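Local coordinates for enoyl CoA hydratase/isomerase (Crotonase) (Legionella pneumophila subsp. pneumophila, PDB 3I47), which probably acts as an enoyl-CoA hydratase or isomerase, hydrating or shifting the double bond of enoyl-CoA thioesters, at residues 38-41 with 42-46; 172-176 with 177-181. All blocks are in the same frame, centred on the assembly; numbering follows the deposited sequence.

Interaction 1 of 2, residues 38-41 with 42-46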
loop_
_atom_site.group_PDB
_atom_site.type_symbol
_atom_site.label_atom_id
_atom_site.label_comp_id
_atom_site.label_asym_id
_atom_site.label_seq_id
_atom_site.Cartn_x
_atom_site.Cartn_y
_atom_site.Cartn_z
ATOM N N ILE A 38 -4.771 -3.754 13.208
ATOM C CA ILE A 38 -5.625 -4.894 13.524
ATOM C C ILE A 38 -6.423 -5.350 12.316
ATOM O O ILE A 38 -6.464 -6.548 12.013
ATOM C CB ILE A 38 -6.568 -4.594 14.714
ATOM C CG1 ILE A 38 -5.729 -4.363 15.975
ATOM C CG2 ILE A 38 -7.553 -5.757 14.922
ATOM C CD1 ILE A 38 -6.499 -3.811 17.165
ATOM N N ARG A 39 -7.057 -4.407 11.624
ATOM C CA ARG A 39 -7.854 -4.770 10.448
ATOM C C ARG A 39 -6.981 -5.339 9.342
ATOM O O ARG A 39 -7.384 -6.280 8.662
ATOM C CB ARG A 39 -8.645 -3.575 9.908
ATOM C CG ARG A 39 -9.615 -2.954 10.889
ATOM C CD ARG A 39 -10.610 -3.929 11.420
ATOM N NE ARG A 39 -11.625 -3.205 12.183
ATOM C CZ ARG A 39 -12.704 -3.777 12.693
ATOM N NH1 ARG A 39 -12.886 -5.087 12.554
ATOM N NH2 ARG A 39 -13.583 -3.038 13.356
ATOM N N LEU A 40 -5.791 -4.767 9.147
ATOM C CA LEU A 40 -4.868 -5.284 8.143
ATOM C C LEU A 40 -4.487 -6.730 8.453
ATOM O O LEU A 40 -4.502 -7.589 7.559
ATOM C CB LEU A 40 -3.617 -4.401 8.070
ATOM C CG LEU A 40 -2.516 -4.960 7.161
ATOM C CD1 LEU A 40 -2.933 -4.858 5.702
ATOM C CD2 LEU A 40 -1.212 -4.205 7.414
ATOM N N ASP A 41 -4.165 -6.998 9.720
ATOM C CA ASP A 41 -3.820 -8.346 10.169
ATOM C C ASP A 41 -4.952 -9.323 9.865
ATOM O O ASP A 41 -4.710 -10.418 9.366
ATOM C CB ASP A 41 -3.499 -8.351 11.670
ATOM C CG ASP A 41 -3.045 -9.713 12.171
ATOM O OD1 ASP A 41 -1.887 -10.098 11.897
ATOM O OD2 ASP A 41 -3.839 -10.399 12.848
ATOM N N SER A 42 -6.184 -8.911 10.146
ATOM C CA SER A 42 -7.348 -9.742 9.857
ATOM C C SER A 42 -7.433 -10.067 8.362
ATOM O O SER A 42 -7.632 -11.233 7.980
ATOM C CB SER A 42 -8.616 -9.039 10.325
ATOM O OG SER A 42 -8.638 -8.935 11.737
ATOM N N ALA A 43 -7.256 -9.051 7.519
ATOM C CA ALA A 43 -7.360 -9.235 6.069
ATOM C C ALA A 43 -6.250 -10.147 5.546
ATOM O O ALA A 43 -6.489 -11.023 4.699
ATOM C CB ALA A 43 -7.318 -7.865 5.360
ATOM N N ILE A 44 -5.039 -9.952 6.061
ATOM C CA ILE A 44 -3.889 -10.769 5.647
ATOM C C ILE A 44 -4.112 -12.243 5.986
ATOM O O ILE A 44 -3.704 -13.130 5.225
ATOM C CB ILE A 44 -2.566 -10.242 6.262
ATOM C CG1 ILE A 44 -2.156 -8.937 5.573
ATOM C CG2 ILE A 44 -1.434 -11.290 6.158
ATOM C CD1 ILE A 44 -0.983 -8.225 6.236
ATOM N N ASN A 45 -4.795 -12.501 7.099
ATOM C CA ASN A 45 -4.992 -13.868 7.584
ATOM C C ASN A 45 -6.333 -14.489 7.185
ATOM O O ASN A 45 -6.605 -15.653 7.522
ATOM C CB ASN A 45 -4.771 -13.922 9.106
ATOM C CG ASN A 45 -3.317 -13.690 9.483
ATOM O OD1 ASN A 45 -2.979 -12.700 10.130
ATOM N ND2 ASN A 45 -2.447 -14.587 9.055
ATOM N N ASP A 46 -7.152 -13.729 6.459
ATOM C CA ASP A 46 -8.465 -14.203 6.003
ATOM C C ASP A 46 -8.362 -14.860 4.627
ATOM O O ASP A 46 -8.088 -14.192 3.635
ATOM C CB ASP A 46 -9.460 -13.040 5.953
ATOM C CG ASP A 46 -10.902 -13.494 5.752
ATOM O OD1 ASP A 46 -11.144 -14.657 5.361
ATOM O OD2 ASP A 46 -11.808 -12.670 5.986
HETATM O O HOH W 1 -10.563 -7.120 12.626
#
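L40 and I44 meet one turn apart on helix 30-45. The apolar part of the contact is theirs. I44 CD1 lies 3.7 Å from L40 CG and sits close to L40 CD1 as well. I44 CG1 stands beside the backbone N (chi1 -73°), and this turns the ethyl branch back along the helix to L40. I44 CG1 also rests 3.4 Å from L40 O.

The backbone bonds are those of a regular alpha helix. S42 N, A43 N and I44 N donate to I38 O, R39 O and L40 O, the last at 2.8 Å. N45 N to D41 O is more bent, with 140° at the hydrogen.

The polar side chains lie on another side of the helix. S42 OG is 3.2 Å from I38 O. A water bridges the same hydroxyl to R39, accepting from R39 NH1 at 3.1 Å.

L40, A43 and I44 all reach I52 of strand 51-56 in this beta-alpha-beta unit, and L40 also touches helix 78-97. K100 NZ bonds to A43 O near the helix end. The contact is thus held by helix backbone bonds, one aliphatic pair on the side turned to the sheet, and a water-mediated polar link.

Interaction 2 of 2, residues 172-176 with 177-181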
loop_
_atom_site.group_PDB
_atom_site.type_symbol
_atom_site.label_atom_id
_atom_site.label_comp_id
_atom_site.label_asym_id
_atom_site.label_seq_id
_atom_site.Cartn_x
_atom_site.Cartn_y
_atom_site.Cartn_z
ATOM N N THR A 172 0.100 14.038 -10.875
ATOM C CA THR A 172 0.929 13.817 -12.078
ATOM C C THR A 172 2.412 13.626 -11.732
ATOM O O THR A 172 3.091 12.740 -12.285
ATOM C CB THR A 172 0.752 14.949 -13.113
ATOM O OG1 THR A 172 -0.620 14.995 -13.511
ATOM C CG2 THR A 172 1.639 14.698 -14.362
ATOM N N ARG A 173 2.911 14.440 -10.804
ATOM C CA ARG A 173 4.275 14.300 -10.334
ATOM C C ARG A 173 4.480 12.988 -9.574
ATOM O O ARG A 173 5.491 12.305 -9.776
ATOM C CB ARG A 173 4.676 15.501 -9.471
ATOM C CG ARG A 173 6.160 15.538 -9.179
ATOM C CD ARG A 173 6.929 15.404 -10.501
ATOM N NE ARG A 173 8.345 15.703 -10.372
ATOM C CZ ARG A 173 9.300 15.044 -11.023
ATOM N NH1 ARG A 173 9.005 14.011 -11.808
ATOM N NH2 ARG A 173 10.561 15.415 -10.871
ATOM N N ALA A 174 3.529 12.630 -8.707
ATOM C CA ALA A 174 3.619 11.352 -8.002
ATOM C C ALA A 174 3.644 10.174 -8.975
ATOM O O ALA A 174 4.365 9.206 -8.761
ATOM C CB ALA A 174 2.487 11.204 -6.989
ATOM N N TYR A 175 2.891 10.300 -10.062
ATOM C CA TYR A 175 2.858 9.283 -11.122
ATOM C C TYR A 175 4.197 9.199 -11.859
ATOM O O TYR A 175 4.731 8.098 -12.066
ATOM C CB TYR A 175 1.736 9.629 -12.096
ATOM C CG TYR A 175 1.594 8.717 -13.278
ATOM C CD1 TYR A 175 2.224 9.018 -14.478
ATOM C CD2 TYR A 175 0.805 7.562 -13.214
ATOM C CE1 TYR A 175 2.088 8.187 -15.601
ATOM C CE2 TYR A 175 0.660 6.726 -14.328
ATOM C CZ TYR A 175 1.303 7.055 -15.517
ATOM O OH TYR A 175 1.151 6.244 -16.624
ATOM N N SER A 176 4.756 10.354 -12.224
ATOM C CA SER A 176 6.020 10.359 -12.978
ATOM C C SER A 176 7.177 9.827 -12.124
ATOM O O SER A 176 8.142 9.267 -12.650
ATOM C CB SER A 176 6.322 11.743 -13.546
ATOM O OG SER A 176 6.543 12.670 -12.504
ATOM N N LEU A 177 7.049 9.952 -10.801
ATOM C CA LEU A 177 8.060 9.439 -9.878
ATOM C C LEU A 177 7.857 7.991 -9.459
ATOM O O LEU A 177 8.705 7.427 -8.755
ATOM C CB LEU A 177 8.138 10.320 -8.631
ATOM C CG LEU A 177 8.692 11.734 -8.811
ATOM C CD1 LEU A 177 8.618 12.475 -7.492
ATOM C CD2 LEU A 177 10.130 11.728 -9.359
ATOM N N ASN A 178 6.739 7.400 -9.891
ATOM C CA ASN A 178 6.365 6.024 -9.573
ATOM C C ASN A 178 5.870 5.817 -8.139
ATOM O O ASN A 178 5.762 4.672 -7.692
ATOM C CB ASN A 178 7.518 5.031 -9.843
ATOM C CG ASN A 178 7.749 4.741 -11.327
ATOM O OD1 ASN A 178 6.986 5.153 -12.201
ATOM N ND2 ASN A 178 8.825 4.012 -11.610
ATOM N N LEU A 179 5.557 6.896 -7.419
ATOM C CA LEU A 179 4.875 6.741 -6.126
ATOM C C LEU A 179 3.487 6.175 -6.383
ATOM O O LEU A 179 3.029 5.270 -5.669
ATOM C CB LEU A 179 4.776 8.078 -5.388
ATOM C CG LEU A 179 4.047 8.040 -4.030
ATOM C CD1 LEU A 179 4.728 7.050 -3.095
ATOM C CD2 LEU A 179 4.024 9.433 -3.424
ATOM N N VAL A 180 2.812 6.727 -7.387
ATOM C CA VAL A 180 1.542 6.144 -7.840
ATOM C C VAL A 180 1.721 5.605 -9.246
ATOM O O VAL A 180 2.513 6.154 -10.040
ATOM C CB VAL A 180 0.328 7.117 -7.772
ATOM C CG1 VAL A 180 0.197 7.715 -6.383
ATOM C CG2 VAL A 180 0.408 8.181 -8.792
ATOM N N GLN A 181 0.988 4.536 -9.548
ATOM C CA GLN A 181 1.085 3.889 -10.866
ATOM C C GLN A 181 -0.115 4.117 -11.768
ATOM O O GLN A 181 -0.090 3.712 -12.945
ATOM C CB GLN A 181 1.309 2.386 -10.704
ATOM C CG GLN A 181 2.634 1.993 -10.069
ATOM C CD GLN A 181 2.500 1.552 -8.627
ATOM O OE1 GLN A 181 1.783 2.159 -7.842
ATOM N NE2 GLN A 181 3.207 0.483 -8.271
HETATM O O HOH W 2 4.223 5.205 -12.390
HETATM O O HOH W 3 7.956 6.598 -14.278
#
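Helix 171-176 ends in a Schellman motif: N178 takes a positive phi of 74°, and the chain turns back over the last helical turn. L177 N still donates to R173 O in the helical manner. The motif's own pair is N178 N to Y175 O, at 3.0 Å, and a weak bond from L179 N to A174 O. V180 N adds a further bond to A174 O, straight at the hydrogen (169°) but well out of the carbonyl plane.

R173 and S176 work together. R173 NH1 donates to S176 OG at 2.9 Å, with the oxygen in the guanidinium plane. S176 OG donates in turn to R173 O, which it reaches from the same face as L177 N. The bend at chi2 (51°) carries the R173 guanidinium forward along the helix, where L177 CD2 covers one face near the rim.

V180 CG2 packs on Y175 CB at 3.8 Å and on A174 CB. Y175 CA makes a CH...O contact with V180 O, and Q181 O lies at the edge of the Y175 ring, 3.4 Å from Y175 CE2. One water donates to both N178 OD1 and S176 O.

A174, L179 and V180 touch F132 of strand 131-133. L177 faces helices 147-154 and 156-165. Q181 bonds to A124 of strand 123-127, and the chain then enters edge strand 182-184.

Interactions 1 and 2 are separate local contacts on opposite sides of the chain's centre. Their centres are 28 Å apart and their nearest atoms about 16 Å, so they do not touch. Interaction 1 lies on the helix that joins strands 14-19 and 51-56. Interaction 2 is the turn that follows helix 171-176. Both border the six-stranded sheet: L40, A43 and I44 of interaction 1 pack on its third strand, 51-56, and interaction 2 leads into its outermost strand at one end, 182-184. Both are parts of the same crotonase-fold domain. No ligand or catalytic residue is identified at either contact. Both are local features of the scaffold.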